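Local coordinates for antifreeze protein (Leucosporidium, PDB 3UYU), which binds to the surface of ice crystals and inhibits their growth, conferring freeze tolerance with low thermal hysteresis activity, at residues 151-154 against 155-158. The protein carries 2 engineered substitutions. Sequence-based numbering, arbitrary orientation.
Sequences SMAD and GVAF. Engineered in segment 151-154: Met152 (natural residue Leu).
Met152, an engineered residue modelled as selenomethionine (leucine in the natural sequence), reaches the ring of Phe158 with the end of its side chain. Met152 SE lies 4.2 Å from the centroid of the Phe158 ring, 40° off the ring normal. The approach is oblique, a Met-aromatic contact. Met152 SE is closest to the Phe158 CE1 corner, at 3.5 Å. The side chain runs extended from CA to SE, then bends at chi3 (80°), which carries CE to the Phe158 ring. The modelled gap from Met152 CE to Val156 CG2 is too short to be trusted. On the other branch of Val156, CG1 packs against Ala153 CB at 3.9 Å. Phe134 and Phe185 also meet the buried Phe158 ring, so three phenylalanines gather here. With Phe158 cut back to an alanine, the selenium of Met152 is likely to lose this ring and a gap to open beside Phe134 and Phe185. The backbone turns a corner beside these rings. Val156 N donates to Ala153 O at 3.2 Å, nearly straight at 164° but from above the carbonyl plane. Gly155 takes the positive phi of the third position. Asp154 points outward, and its OD1 accepts a weak hydrogen bond from Lys181 N. This type II beta turn, Ala153 to Val156, forms a corner of the right-handed beta-helix, leading from strand 150-152, in the sheet that probably binds ice, to strand 158-161.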
loop_
_atom_site.group_PDB
_atom_site.type_symbol
_atom_site.label_atom_id
_atom_site.label_comp_id
_atom_site.label_asym_id
_atom_site.label_seq_id
_atom_site.Cartn_x
_atom_site.Cartn_y
_atom_site.Cartn_z
ATOM N N SER A 151 -19.913 17.320 13.982
ATOM C CA SER A 151 -20.359 16.994 15.353
ATOM C C SER A 151 -21.691 16.332 15.271
ATOM O O SER A 151 -22.541 16.772 14.481
ATOM C CB SER A 151 -20.669 18.246 16.218
ATOM O OG SER A 151 -19.775 19.313 16.029
HETATM N N MSE A 152 -21.858 15.307 16.095
HETATM C CA MSE A 152 -23.148 14.548 16.217
HETATM C C MSE A 152 -23.626 14.750 17.630
HETATM O O MSE A 152 -22.861 14.510 18.588
HETATM C CB MSE A 152 -22.964 13.031 16.021
HETATM C CG MSE A 152 -22.871 12.555 14.629
HETATM SE SE MSE A 152 -22.670 10.590 14.764
HETATM C CE MSE A 152 -24.545 10.041 15.058
ATOM N N ALA A 153 -24.891 15.172 17.742
ATOM C CA ALA A 153 -25.444 15.415 19.091
ATOM C C ALA A 153 -25.573 14.096 19.891
ATOM O O ALA A 153 -25.585 12.983 19.330
ATOM C CB ALA A 153 -26.797 16.100 19.025
ATOM N N ASP A 154 -25.545 14.222 21.224
ATOM C CA ASP A 154 -25.686 13.071 22.098
ATOM C C ASP A 154 -26.883 12.254 21.668
ATOM O O ASP A 154 -27.933 12.797 21.471
ATOM C CB ASP A 154 -25.916 13.478 23.583
ATOM C CG ASP A 154 -24.721 14.144 24.200
ATOM O OD1 ASP A 154 -23.660 14.198 23.544
ATOM O OD2 ASP A 154 -24.821 14.613 25.364
ATOM N N GLY A 155 -26.703 10.960 21.607
ATOM C CA GLY A 155 -27.763 10.029 21.318
ATOM C C GLY A 155 -28.302 9.895 19.897
ATOM O O GLY A 155 -29.233 9.099 19.693
ATOM N N VAL A 156 -27.761 10.634 18.950
ATOM C CA VAL A 156 -28.331 10.571 17.582
ATOM C C VAL A 156 -27.800 9.250 16.991
ATOM O O VAL A 156 -26.725 8.780 17.382
ATOM C CB VAL A 156 -27.899 11.756 16.650
ATOM C CG1 VAL A 156 -28.443 13.171 17.105
ATOM C CG2 VAL A 156 -26.395 11.773 16.432
ATOM N N ALA A 157 -28.525 8.718 16.009
ATOM C CA ALA A 157 -28.087 7.492 15.358
ATOM C C ALA A 157 -28.149 7.563 13.859
ATOM O O ALA A 157 -29.102 8.107 13.265
ATOM C CB ALA A 157 -28.917 6.313 15.882
ATOM N N PHE A 158 -27.102 7.068 13.188
ATOM C CA PHE A 158 -27.121 6.864 11.732
ATOM C C PHE A 158 -27.843 5.559 11.409
ATOM O O PHE A 158 -27.567 4.538 12.028
ATOM C CB PHE A 158 -25.693 6.790 11.114
ATOM C CG PHE A 158 -24.947 8.132 11.056
ATOM C CD1 PHE A 158 -25.324 9.255 11.833
ATOM C CD2 PHE A 158 -23.817 8.199 10.258
ATOM C CE1 PHE A 158 -24.515 10.465 11.780
ATOM C CE2 PHE A 158 -22.989 9.347 10.225
ATOM C CZ PHE A 158 -23.378 10.500 10.938
#